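Uncharacterized protein (Pyrococcus horikoshii, PDB 2P8T) is of unknown function but pairs a probable winged-helix-like N-terminal domain with a DUF4443 domain, and is only tentatively assigned ATP binding and aminoacyl-tRNA ligase activity. Local coordinates at residues A99-P105 / G161-I166; I24-K28 / I76-L80; K53-I59 / I195-V199; E14-E18 / G45-L50; E38-L42 / T171-A175. All blocks are in the same frame, centred on the assembly; numbering follows the deposited sequence.

Contact 1. Residues A99-P105 / G161-I166; sequences AIVVKNP and GDAVII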
# COMPACT_ATOMS: atom_id res chain seq x y z
N ALA A 99 3.34 6.55 1.08
CA ALA A 99 4.60 5.99 0.64
C ALA A 99 4.65 4.54 1.10
O ALA A 99 4.29 4.23 2.26
CB ALA A 99 5.79 6.79 1.20
N ILE A 100 5.05 3.67 0.18
CA ILE A 100 5.31 2.26 0.48
C ILE A 100 6.66 1.85 -0.12
O ILE A 100 6.91 2.02 -1.31
CB ILE A 100 4.18 1.32 -0.07
CG1 ILE A 100 2.79 1.78 0.41
CG2 ILE A 100 4.47 -0.15 0.30
CD1 ILE A 100 1.61 0.94 -0.16
N VAL A 101 7.52 1.29 0.72
CA VAL A 101 8.80 0.74 0.28
C VAL A 101 8.53 -0.67 -0.20
O VAL A 101 7.86 -1.46 0.51
CB VAL A 101 9.84 0.69 1.42
CG1 VAL A 101 11.17 0.06 0.95
CG2 VAL A 101 10.06 2.05 2.03
N VAL A 102 9.02 -0.99 -1.39
CA VAL A 102 8.97 -2.36 -1.92
C VAL A 102 10.37 -2.97 -1.83
O VAL A 102 11.32 -2.48 -2.43
CB VAL A 102 8.49 -2.39 -3.39
CG1 VAL A 102 8.40 -3.82 -3.88
CG2 VAL A 102 7.13 -1.69 -3.52
N LYS A 103 10.46 -4.06 -1.07
CA LYS A 103 11.73 -4.69 -0.76
C LYS A 103 12.12 -5.63 -1.86
O LYS A 103 11.27 -6.33 -2.40
CB LYS A 103 11.64 -5.40 0.60
CG LYS A 103 11.53 -4.40 1.74
CD LYS A 103 10.67 -4.88 2.90
CE LYS A 103 10.73 -3.87 4.03
NZ LYS A 103 9.87 -4.20 5.21
N ASN A 104 13.41 -5.64 -2.18
CA ASN A 104 13.97 -6.39 -3.32
C ASN A 104 13.04 -6.44 -4.55
O ASN A 104 12.59 -7.52 -4.93
CB ASN A 104 14.44 -7.81 -2.90
CG ASN A 104 15.11 -8.59 -4.06
OD1 ASN A 104 15.96 -8.05 -4.77
ND2 ASN A 104 14.72 -9.85 -4.24
N PRO A 105 12.75 -5.26 -5.16
CA PRO A 105 11.82 -5.19 -6.28
C PRO A 105 12.40 -5.79 -7.55
O PRO A 105 13.62 -5.94 -7.66
CB PRO A 105 11.63 -3.67 -6.47
CG PRO A 105 12.94 -3.10 -6.01
CD PRO A 105 13.31 -3.93 -4.83
N GLY A 161 18.62 -0.49 -3.20
CA GLY A 161 17.99 -1.36 -4.17
C GLY A 161 16.48 -1.44 -4.02
O GLY A 161 15.80 -1.88 -4.94
N ASP A 162 15.97 -1.06 -2.85
CA ASP A 162 14.54 -1.07 -2.63
C ASP A 162 13.90 -0.04 -3.58
O ASP A 162 14.57 0.87 -4.08
CB ASP A 162 14.19 -0.74 -1.18
CG ASP A 162 14.48 -1.88 -0.20
OD1 ASP A 162 14.76 -3.03 -0.63
OD2 ASP A 162 14.37 -1.60 1.01
N ALA A 163 12.61 -0.21 -3.82
CA ALA A 163 11.82 0.79 -4.55
C ALA A 163 10.97 1.55 -3.55
O ALA A 163 10.64 1.03 -2.48
CB ALA A 163 10.94 0.13 -5.62
N VAL A 164 10.65 2.79 -3.87
CA VAL A 164 9.82 3.58 -2.97
C VAL A 164 8.67 4.15 -3.79
O VAL A 164 8.90 4.99 -4.67
CB VAL A 164 10.60 4.72 -2.25
CG1 VAL A 164 9.66 5.42 -1.25
CG2 VAL A 164 11.82 4.16 -1.49
N ILE A 165 7.46 3.70 -3.50
CA ILE A 165 6.26 4.17 -4.21
C ILE A 165 5.73 5.33 -3.43
O ILE A 165 5.53 5.20 -2.23
CB ILE A 165 5.15 3.10 -4.20
CG1 ILE A 165 5.61 1.85 -4.93
CG2 ILE A 165 3.83 3.63 -4.80
CD1 ILE A 165 4.81 0.59 -4.50
N ILE A 166 5.49 6.45 -4.11
CA ILE A 166 4.80 7.57 -3.46
C ILE A 166 3.65 8.02 -4.34
O ILE A 166 3.88 8.49 -5.44
CB ILE A 166 5.73 8.78 -3.20
CG1 ILE A 166 6.96 8.34 -2.40
CG2 ILE A 166 4.96 9.93 -2.45
CD1 ILE A 166 8.07 9.35 -2.34

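Contact 2. Residues I24-K28 / I76-L80; sequences IFLLK and IRDKL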
# COMPACT_ATOMS: atom_id res chain seq x y z
N ILE A 24 -5.84 -5.64 5.36
CA ILE A 24 -4.79 -6.31 6.13
C ILE A 24 -3.75 -5.31 6.62
O ILE A 24 -3.31 -5.40 7.77
CB ILE A 24 -4.14 -7.46 5.32
CG1 ILE A 24 -5.23 -8.47 4.89
CG2 ILE A 24 -3.04 -8.17 6.14
CD1 ILE A 24 -4.70 -9.69 4.17
N PHE A 25 -3.35 -4.37 5.77
CA PHE A 25 -2.53 -3.24 6.25
C PHE A 25 -3.22 -2.45 7.37
O PHE A 25 -2.59 -2.10 8.37
CB PHE A 25 -2.13 -2.30 5.11
CG PHE A 25 -0.98 -2.81 4.28
CD1 PHE A 25 0.26 -3.06 4.87
CD2 PHE A 25 -1.14 -3.03 2.93
CE1 PHE A 25 1.33 -3.52 4.12
CE2 PHE A 25 -0.08 -3.49 2.16
CZ PHE A 25 1.16 -3.75 2.76
N LEU A 26 -4.52 -2.18 7.21
CA LEU A 26 -5.24 -1.34 8.18
C LEU A 26 -5.40 -2.00 9.53
O LEU A 26 -5.32 -1.33 10.57
CB LEU A 26 -6.61 -0.92 7.63
CG LEU A 26 -6.64 0.16 6.55
CD1 LEU A 26 -8.04 0.30 5.95
CD2 LEU A 26 -6.12 1.50 7.06
N LEU A 27 -5.62 -3.32 9.53
CA LEU A 27 -5.90 -4.07 10.75
C LEU A 27 -4.68 -4.38 11.62
O LEU A 27 -4.65 -5.38 12.35
CB LEU A 27 -6.71 -5.34 10.41
CG LEU A 27 -8.18 -5.14 10.00
CD1 LEU A 27 -8.86 -6.46 9.68
CD2 LEU A 27 -8.99 -4.38 11.05
N LYS A 28 -3.66 -3.53 11.57
CA LYS A 28 -2.56 -3.58 12.54
C LYS A 28 -3.12 -3.32 13.93
O LYS A 28 -2.57 -3.78 14.94
CB LYS A 28 -1.47 -2.55 12.20
CG LYS A 28 -1.94 -1.10 12.20
CD LYS A 28 -0.98 -0.20 11.43
CE LYS A 28 0.39 -0.07 12.11
NZ LYS A 28 0.34 0.83 13.30
N ILE A 76 -0.10 -13.76 7.71
CA ILE A 76 -0.22 -13.14 6.39
C ILE A 76 0.36 -11.72 6.38
O ILE A 76 1.14 -11.40 5.49
CB ILE A 76 -1.68 -13.14 5.88
CG1 ILE A 76 -2.06 -14.56 5.45
CG2 ILE A 76 -1.83 -12.19 4.67
CD1 ILE A 76 -3.59 -14.77 5.27
N ARG A 77 -0.03 -10.90 7.35
CA ARG A 77 0.49 -9.54 7.49
C ARG A 77 2.01 -9.51 7.66
O ARG A 77 2.70 -8.65 7.09
CB ARG A 77 -0.15 -8.83 8.67
CG ARG A 77 -0.11 -7.30 8.55
CD ARG A 77 -0.76 -6.57 9.73
NE ARG A 77 -0.90 -5.15 9.41
CZ ARG A 77 0.12 -4.27 9.45
NH1 ARG A 77 1.31 -4.67 9.84
NH2 ARG A 77 -0.07 -3.01 9.11
N ASP A 78 2.53 -10.44 8.46
CA ASP A 78 3.99 -10.50 8.66
C ASP A 78 4.71 -10.79 7.36
O ASP A 78 5.73 -10.17 7.04
CB ASP A 78 4.36 -11.53 9.74
CG ASP A 78 3.94 -11.11 11.13
OD1 ASP A 78 3.58 -9.93 11.33
OD2 ASP A 78 4.00 -11.96 12.04
N LYS A 79 4.14 -11.71 6.58
CA LYS A 79 4.62 -11.98 5.25
C LYS A 79 4.56 -10.73 4.34
O LYS A 79 5.48 -10.50 3.58
CB LYS A 79 3.86 -13.15 4.64
CG LYS A 79 4.25 -14.51 5.24
CD LYS A 79 3.28 -15.63 4.85
CE LYS A 79 3.47 -16.87 5.73
NZ LYS A 79 4.87 -17.40 5.62
N LEU A 80 3.49 -9.93 4.44
CA LEU A 80 3.40 -8.69 3.65
C LEU A 80 4.47 -7.69 4.03
O LEU A 80 5.08 -7.05 3.16
CB LEU A 80 2.02 -8.03 3.78
CG LEU A 80 0.88 -8.69 3.00
CD1 LEU A 80 -0.44 -7.96 3.30
CD2 LEU A 80 1.17 -8.66 1.49

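Contact 3. Residues K53-I59 / I195-V199; sequences KLSHLDI and ILEVV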
# COMPACT_ATOMS: atom_id res chain seq x y z
N LYS A 53 -15.97 -12.54 3.97
CA LYS A 53 -15.06 -13.50 3.36
C LYS A 53 -13.83 -13.68 4.23
O LYS A 53 -13.39 -14.80 4.45
CB LYS A 53 -14.65 -13.08 1.94
CG LYS A 53 -13.89 -14.17 1.19
CD LYS A 53 -14.81 -15.32 0.80
CE LYS A 53 -14.06 -16.37 -0.00
NZ LYS A 53 -15.01 -17.44 -0.42
N LEU A 54 -13.28 -12.57 4.73
CA LEU A 54 -12.12 -12.66 5.63
C LEU A 54 -12.45 -13.49 6.87
O LEU A 54 -11.64 -14.33 7.27
CB LEU A 54 -11.61 -11.27 6.01
CG LEU A 54 -10.96 -10.50 4.87
CD1 LEU A 54 -10.69 -9.10 5.34
CD2 LEU A 54 -9.67 -11.16 4.37
N SER A 55 -13.66 -13.33 7.40
CA SER A 55 -14.10 -14.16 8.55
C SER A 55 -14.20 -15.66 8.23
O SER A 55 -13.75 -16.51 9.01
CB SER A 55 -15.45 -13.65 9.11
OG SER A 55 -15.78 -14.39 10.29
N HIS A 56 -14.79 -15.99 7.07
CA HIS A 56 -14.95 -17.37 6.66
C HIS A 56 -13.60 -18.03 6.51
O HIS A 56 -13.43 -19.19 6.89
CB HIS A 56 -15.74 -17.48 5.34
CG HIS A 56 -17.13 -16.94 5.44
ND1 HIS A 56 -17.88 -16.60 4.33
CD2 HIS A 56 -17.87 -16.60 6.51
CE1 HIS A 56 -19.04 -16.10 4.72
NE2 HIS A 56 -19.06 -16.08 6.04
N LEU A 57 -12.64 -17.27 6.01
CA LEU A 57 -11.31 -17.77 5.76
C LEU A 57 -10.41 -17.75 7.01
O LEU A 57 -9.23 -18.09 6.91
CB LEU A 57 -10.68 -16.97 4.61
CG LEU A 57 -11.20 -17.36 3.22
CD1 LEU A 57 -10.63 -16.39 2.23
CD2 LEU A 57 -10.83 -18.79 2.85
N ASP A 58 -10.98 -17.38 8.14
CA ASP A 58 -10.27 -17.35 9.45
C ASP A 58 -9.08 -16.40 9.39
O ASP A 58 -8.02 -16.66 9.97
CB ASP A 58 -9.81 -18.75 9.88
CG ASP A 58 -9.26 -18.77 11.31
OD1 ASP A 58 -9.79 -18.02 12.16
OD2 ASP A 58 -8.30 -19.54 11.57
N ILE A 59 -9.26 -15.30 8.67
CA ILE A 59 -8.21 -14.29 8.56
C ILE A 59 -8.46 -13.20 9.57
O ILE A 59 -7.52 -12.64 10.13
CB ILE A 59 -8.06 -13.77 7.13
CG1 ILE A 59 -7.49 -14.89 6.25
CG2 ILE A 59 -7.16 -12.54 7.06
CD1 ILE A 59 -7.50 -14.57 4.73
N ILE A 195 -4.07 -14.78 0.27
CA ILE A 195 -4.66 -13.47 -0.03
C ILE A 195 -5.52 -13.55 -1.30
O ILE A 195 -6.64 -13.05 -1.34
CB ILE A 195 -3.58 -12.38 -0.18
CG1 ILE A 195 -2.96 -12.06 1.19
CG2 ILE A 195 -4.17 -11.08 -0.80
CD1 ILE A 195 -1.80 -11.05 1.13
N LEU A 196 -4.96 -14.16 -2.34
CA LEU A 196 -5.69 -14.34 -3.60
C LEU A 196 -7.00 -15.10 -3.40
O LEU A 196 -7.98 -14.85 -4.11
CB LEU A 196 -4.81 -15.06 -4.62
CG LEU A 196 -3.48 -14.40 -5.01
CD1 LEU A 196 -2.65 -15.33 -5.92
CD2 LEU A 196 -3.71 -13.04 -5.68
N GLU A 197 -7.03 -16.01 -2.42
CA GLU A 197 -8.24 -16.77 -2.08
C GLU A 197 -9.43 -15.89 -1.67
O GLU A 197 -10.59 -16.31 -1.74
CB GLU A 197 -7.95 -17.78 -0.96
CG GLU A 197 -8.80 -19.04 -1.01
CD GLU A 197 -8.44 -20.09 0.05
OE1 GLU A 197 -7.51 -19.88 0.87
OE2 GLU A 197 -9.12 -21.15 0.04
N VAL A 198 -9.16 -14.67 -1.23
CA VAL A 198 -10.21 -13.79 -0.74
C VAL A 198 -11.03 -13.17 -1.90
O VAL A 198 -12.20 -12.79 -1.73
CB VAL A 198 -9.63 -12.69 0.20
CG1 VAL A 198 -10.75 -11.84 0.82
CG2 VAL A 198 -8.75 -13.33 1.30
N VAL A 199 -10.44 -13.07 -3.08
CA VAL A 199 -11.18 -12.46 -4.18
C VAL A 199 -12.04 -13.51 -4.89
O VAL A 199 -11.61 -14.65 -5.05
CB VAL A 199 -10.27 -11.67 -5.16
CG1 VAL A 199 -8.89 -12.30 -5.27
CG2 VAL A 199 -10.92 -11.53 -6.53

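Contact 4. Residues E14-E18 / G45-L50; sequences EYTVE and GSVRTL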
# COMPACT_ATOMS: atom_id res chain seq x y z
N GLU A 14 -17.12 -6.54 -6.48
CA GLU A 14 -17.48 -5.45 -5.53
C GLU A 14 -16.31 -5.05 -4.62
O GLU A 14 -16.36 -4.01 -3.96
CB GLU A 14 -18.70 -5.81 -4.68
CG GLU A 14 -20.01 -5.96 -5.44
CD GLU A 14 -21.25 -5.75 -4.56
OE1 GLU A 14 -21.22 -4.87 -3.67
OE2 GLU A 14 -22.25 -6.48 -4.75
N TYR A 15 -15.28 -5.90 -4.57
CA TYR A 15 -13.99 -5.55 -3.93
C TYR A 15 -12.84 -6.17 -4.71
O TYR A 15 -13.02 -7.19 -5.38
CB TYR A 15 -13.94 -5.96 -2.44
CG TYR A 15 -14.04 -7.46 -2.16
CD1 TYR A 15 -12.94 -8.30 -2.25
CD2 TYR A 15 -15.26 -8.02 -1.73
CE1 TYR A 15 -13.04 -9.67 -1.97
CE2 TYR A 15 -15.37 -9.39 -1.45
CZ TYR A 15 -14.26 -10.21 -1.57
OH TYR A 15 -14.37 -11.54 -1.28
N THR A 16 -11.66 -5.57 -4.59
CA THR A 16 -10.49 -5.98 -5.36
C THR A 16 -9.38 -6.55 -4.46
O THR A 16 -9.47 -6.42 -3.24
CB THR A 16 -9.93 -4.78 -6.16
OG1 THR A 16 -9.42 -3.80 -5.23
CG2 THR A 16 -11.04 -4.12 -6.97
N VAL A 17 -8.36 -7.18 -5.05
CA VAL A 17 -7.19 -7.63 -4.28
C VAL A 17 -6.55 -6.45 -3.53
O VAL A 17 -6.04 -6.61 -2.42
CB VAL A 17 -6.16 -8.41 -5.16
CG1 VAL A 17 -5.51 -7.49 -6.19
CG2 VAL A 17 -5.10 -9.10 -4.32
N GLU A 18 -6.63 -5.25 -4.12
CA GLU A 18 -6.05 -4.07 -3.49
C GLU A 18 -6.83 -3.73 -2.24
O GLU A 18 -6.26 -3.29 -1.26
CB GLU A 18 -6.00 -2.87 -4.45
CG GLU A 18 -4.95 -3.00 -5.54
CD GLU A 18 -5.43 -3.74 -6.77
OE1 GLU A 18 -6.63 -4.10 -6.82
OE2 GLU A 18 -4.61 -3.94 -7.70
N GLY A 45 -22.07 -2.52 1.26
CA GLY A 45 -22.24 -3.88 0.75
C GLY A 45 -20.91 -4.55 0.49
O GLY A 45 -20.70 -5.70 0.86
N SER A 46 -20.01 -3.80 -0.15
CA SER A 46 -18.66 -4.24 -0.47
C SER A 46 -17.79 -4.53 0.76
O SER A 46 -17.12 -5.56 0.81
CB SER A 46 -17.97 -3.21 -1.37
OG SER A 46 -18.51 -3.26 -2.68
N VAL A 47 -17.79 -3.62 1.73
CA VAL A 47 -17.05 -3.84 2.98
C VAL A 47 -17.62 -5.03 3.76
O VAL A 47 -16.86 -5.84 4.28
CB VAL A 47 -17.02 -2.57 3.88
CG1 VAL A 47 -16.43 -2.89 5.26
CG2 VAL A 47 -16.23 -1.48 3.21
N ARG A 48 -18.94 -5.13 3.84
CA ARG A 48 -19.58 -6.23 4.56
C ARG A 48 -19.16 -7.56 3.98
O ARG A 48 -18.80 -8.48 4.72
CB ARG A 48 -21.11 -6.11 4.49
CG ARG A 48 -21.72 -5.30 5.60
CD ARG A 48 -22.50 -6.22 6.55
NE ARG A 48 -23.05 -5.54 7.73
CZ ARG A 48 -23.95 -4.56 7.71
NH1 ARG A 48 -24.42 -4.08 6.56
NH2 ARG A 48 -24.37 -4.03 8.85
N THR A 49 -19.18 -7.65 2.65
CA THR A 49 -18.87 -8.89 1.96
C THR A 49 -17.40 -9.25 2.12
O THR A 49 -17.06 -10.40 2.37
CB THR A 49 -19.24 -8.80 0.47
OG1 THR A 49 -20.66 -8.58 0.36
CG2 THR A 49 -18.88 -10.06 -0.24
N LEU A 50 -16.54 -8.25 1.96
CA LEU A 50 -15.12 -8.42 2.17
C LEU A 50 -14.82 -8.95 3.58
O LEU A 50 -14.10 -9.94 3.70
CB LEU A 50 -14.36 -7.11 1.88
CG LEU A 50 -12.88 -7.05 2.24
CD1 LEU A 50 -12.11 -8.19 1.63
CD2 LEU A 50 -12.33 -5.69 1.80

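Contact 5. Residues E38-L42 / T171-A175; sequences ERLEL and TPAKA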
# COMPACT_ATOMS: atom_id res chain seq x y z
N GLU A 38 -14.76 4.03 5.78
CA GLU A 38 -14.32 5.41 5.58
C GLU A 38 -12.90 5.47 5.01
O GLU A 38 -12.62 6.25 4.10
CB GLU A 38 -14.42 6.23 6.88
CG GLU A 38 -13.38 5.88 7.95
CD GLU A 38 -13.24 6.92 9.06
OE1 GLU A 38 -14.27 7.47 9.52
OE2 GLU A 38 -12.09 7.17 9.49
N ARG A 39 -12.02 4.62 5.53
CA ARG A 39 -10.60 4.63 5.17
C ARG A 39 -10.31 3.96 3.82
O ARG A 39 -9.30 4.28 3.17
CB ARG A 39 -9.76 4.00 6.29
CG ARG A 39 -9.81 4.79 7.59
CD ARG A 39 -8.60 4.55 8.48
NE ARG A 39 -7.34 4.68 7.75
CZ ARG A 39 -6.21 5.18 8.26
NH1 ARG A 39 -6.19 5.64 9.51
NH2 ARG A 39 -5.12 5.24 7.52
N LEU A 40 -11.18 3.04 3.41
CA LEU A 40 -11.05 2.39 2.10
C LEU A 40 -11.82 3.14 1.02
O LEU A 40 -11.50 3.02 -0.17
CB LEU A 40 -11.59 0.96 2.15
CG LEU A 40 -11.03 -0.15 3.04
CD1 LEU A 40 -11.93 -1.37 2.89
CD2 LEU A 40 -9.60 -0.51 2.66
N GLU A 41 -12.84 3.89 1.43
CA GLU A 41 -13.78 4.55 0.52
C GLU A 41 -14.50 3.47 -0.29
O GLU A 41 -14.58 3.54 -1.52
CB GLU A 41 -13.05 5.54 -0.40
CG GLU A 41 -13.64 6.95 -0.44
CD GLU A 41 -12.59 8.01 -0.80
OE1 GLU A 41 -12.18 8.08 -1.98
OE2 GLU A 41 -12.20 8.78 0.09
N LEU A 42 -15.02 2.47 0.41
CA LEU A 42 -15.77 1.37 -0.19
C LEU A 42 -17.21 1.33 0.31
O LEU A 42 -17.49 1.69 1.46
CB LEU A 42 -15.11 0.02 0.11
CG LEU A 42 -14.24 -0.66 -0.94
CD1 LEU A 42 -12.98 0.15 -1.19
CD2 LEU A 42 -13.90 -2.09 -0.51
N THR A 171 -8.05 12.19 -1.87
CA THR A 171 -8.38 11.65 -0.55
C THR A 171 -7.30 10.67 -0.13
O THR A 171 -6.65 10.08 -0.99
CB THR A 171 -9.77 10.95 -0.54
OG1 THR A 171 -9.73 9.74 -1.29
CG2 THR A 171 -10.88 11.85 -1.10
N PRO A 172 -7.08 10.50 1.19
CA PRO A 172 -6.17 9.47 1.67
C PRO A 172 -6.50 8.07 1.14
O PRO A 172 -5.59 7.29 0.87
CB PRO A 172 -6.32 9.54 3.19
CG PRO A 172 -6.75 10.94 3.46
CD PRO A 172 -7.62 11.31 2.30
N ALA A 173 -7.79 7.75 1.00
CA ALA A 173 -8.19 6.41 0.55
C ALA A 173 -7.72 6.14 -0.86
O ALA A 173 -7.23 5.05 -1.17
CB ALA A 173 -9.69 6.24 0.66
N LYS A 174 -7.87 7.14 -1.73
CA LYS A 174 -7.41 7.01 -3.11
C LYS A 174 -5.88 6.90 -3.18
O LYS A 174 -5.38 6.13 -3.98
CB LYS A 174 -7.90 8.15 -3.98
CG LYS A 174 -9.42 8.15 -4.17
CD LYS A 174 -9.83 9.35 -4.99
CE LYS A 174 -11.35 9.57 -4.91
NZ LYS A 174 -12.08 8.41 -5.47
N ALA A 175 -5.17 7.68 -2.37
CA ALA A 175 -3.70 7.53 -2.27
C ALA A 175 -3.31 6.12 -1.82
O ALA A 175 -2.37 5.51 -2.35
CB ALA A 175 -3.09 8.60 -1.32
O HOH W 1 -9.96 9.04 2.58
O HOH W 2 -12.30 5.97 -3.71

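Contact 1. Residues A99-P105 / G161-I166
Four backbone hydrogen bonds join I100 to I165 and V102 to A163, each residue giving its N-H to its partner and taking one back. The shortest, V102 N to A163 O and I165 N to I100 O, are 2.8 Å long. The non-hydrogen-bonded pair V101-V164 lies between them and A99-I166 follows beyond I100-I165; at both, CA-H groups approach carbonyls, as A99 CA does I165 O at 3.1 Å. Beyond the strand end, D162 OD1 accepts a weak bond from N104 N at 3.3 Å, while its OD2 is held by the backbone N of E159.

On the face of V102, A163 and I165 the packing is tight. With V102 CG1 anti to the backbone N (chi1 -178°), CG2 is left beside that N and meets I165 CD1 at 3.4 Å, closer than usual for two carbons. P105 turns back over the end of the pair and sets CG against A163 CB at 3.8 Å. On the other face V101 CG1 lies against D162 OD2, and K103 sends its amine away to D157 and to the carbonyls of L81 and F84.

The pair is two neighbouring inner strands of a five-stranded antiparallel sheet, flanked by strands 88-92 and 124-131. Helix 172-187 covers the face of I100, V102 and I165, through A179, V182, L186 and K187.

Contact 2. Residues I24-K28 / I76-L80
The C-terminal end of helix 17-26 is met by an arginine from helix 71-81: R77 reaches the carbonyls of I24 and F25, which belong to the last turn of a helix in the putative HTH-clan N-terminal domain. With CG anti to the backbone N (chi1 -157°) and the chain extended from CG to NE, the side chain spans the gap between the two backbones. R77 NH2 gives F25 O an almost straight bond of 2.8 Å, lying in the guanidinium plane and directed at a carbonyl lone pair. The second bond, from R77 NE to I24 O at 2.9 Å, is more bent, at 136° about the hydrogen, and I24 O lies somewhat out of the guanidinium plane.

Two bonds to successive carbonyls fix the rotation of the guanidinium group, and its positive charge would be expected to suit the negative end of the helix dipole. One of its faces carries K28 CB, 3.4 Å from R77 NH2, while NH1 forms a salt bridge with E86.

Apolar contacts continue beneath the polar grip. I24 CG2 packs on R77 CG and on L80 CD1, both at 3.9 Å, and I24 CD1 touches I76 CG2. The ring edge of F25 faces R77 NH2.

Around this junction, helix 193-196 packs on I76 and L80, L69 of strand 67-69 touches L27 and R77, and helix 33-40 backs L26 and L27.

Contact 3. Residues K53-I59 / I195-V199
V198, next to the last modelled residue of the chain, inserts both its methyl groups among the side chains at the end of helix 44-56, and no hydrogen bond crosses between the two segments. Its CG1, anti to the backbone N at a chi1 of -175°, meets L54 CD2 at 3.8 Å and lies beside K53 CG. The other branch, V198 CG2, is held between L57 CD1 at 3.7 Å and I59 CD1 at 3.9 Å. L54 CD2 reaches this methyl as well, and so touches both branches. L54 meets the valine at roughly a right angle, whereas L57 and I59 come at a slant. V198, L54 and I59 are buried here, with L57 closing the group from the more open side.

The outer side is looser and more polar. L57 CD2 lies 3.9 Å from E197 CD, a methyl group beside a carboxylate, and the aliphatic run of K53 passes V198 with K53 CG 3.6 Å from V198 O. The opposite charges of K53 NZ and E197 OE2 remain 7.0 Å apart, too far for an ion pair, on the solvent side.

The first segment turns out of helix 44-56 through a Schellman motif, in which D58 takes positive phi and I59 N bonds back to L54 O; this carries I59 round to the same side as L54. In the second, a type I turn from L196 to V199 presents V198.

Helix 17-26 lies alongside, its V20 touching V198 and its V23 touching L54, while I76 of helix 71-81 packs on I59.

Contact 4. Residues E14-E18 / G45-L50
E14 and Y15 run as an irregular chain past one side of helix 44-56; the closest CA atoms, those of E14 and S46, are 5.3 Å apart. The helix itself is regular there, with T49 N and L50 N bonded back to G45 O and S46 O.

S46 OG donates to E14 O at 2.6 Å, a short bond whose donor lies 35° out of the carbonyl plane. The same S46 OG sits 3.2 Å from E14 CB, so the hydroxyl touches both the carbonyl and the CB of E14. T49 OG1 turns back to G45 O at 2.9 Å, sharing that carbonyl with its own backbone N from the opposite face.

The segment 14-18 is the lead-in to helix 17-26, with T16 at the N-cap position, and the contact therefore ties the start of the first helix to the third in what is probably a winged-helix variant of the helix-turn-helix, hairpin 60-62/67-69 following the three helices.

Y15 supplies most of the apolar contact. A chi1 of 63° places CG between the backbone N and carbonyl carbon and sets the ring against the side of the helix, over L50. L50 CD1 stands over one face, 4.1 Å from the centroid of the Y15 ring and 16° off the normal, in a CH-pi contact. T49 CG2 meets the ring at its edge, 3.8 Å from Y15 CE2. The phenol oxygen probably bonds to V198 O, and L50 also packs on V20 and V23 of helix 17-26.

Contact 5. Residues E38-L42 / T171-A175
E41 and T171 meet through a short polar network in which the threonine hydroxyl has two roles. T171 OG1 donates to E41 OE2 at 3.0 Å, on the syn side of the carboxylate and 18° out of its plane. The same T171 OG1 accepts from K174 N at 3.2 Å. With chi1 at 70°, OG1 stands between the backbone N and carbonyl carbon of T171, where it can cap the helix and still face the glutamate.

This is the N-cap of helix 172-187, and the carboxylate probably favours the partial positive charge of the helix start. Helix 33-40 belongs to the putative HTH-clan N-terminal domain and helix 172-187 to the DUF4443 domain, so the two meet here. E41 is the first residue past helix 33-40 and has positive phi.

The other carboxylate oxygen, E41 OE1, forms a salt bridge of 3.5 Å with K174 NZ. A water bridges the same pair, donating to E41 OE1 at 2.7 Å and accepting from K174 NZ. A second water takes A173 N as donor at 3.0 Å and gives a weak bond to E41 OE2.

Beneath this network A173 CB fits against the chain, 3.2 Å from R39 O and 3.6 Å from E41 CB. L40 points back into its own domain, onto A22 and V23 of helix 17-26.

Contacts 2 to 5 surround the N-terminal helices, whereas contact 1 lies in the sheet of the other domain, its centre about 26 Å from those of contacts 3 and 4. Contact 5 joins the N-terminal domain to the DUF4443 domain. Contacts 2 and 3 share one apolar core, centred on I195, whose CG1 is 3.7 Å from I76 CG2 and which also reaches I24. Contact 4 adjoins contact 3, their centres about 11 Å apart, through the phenol of Y15 and the V198 carbonyl, and contact 5 through V47 on L42. L26 links contact 2 to contact 5, with CD1 3.7 Å from L40 CD2.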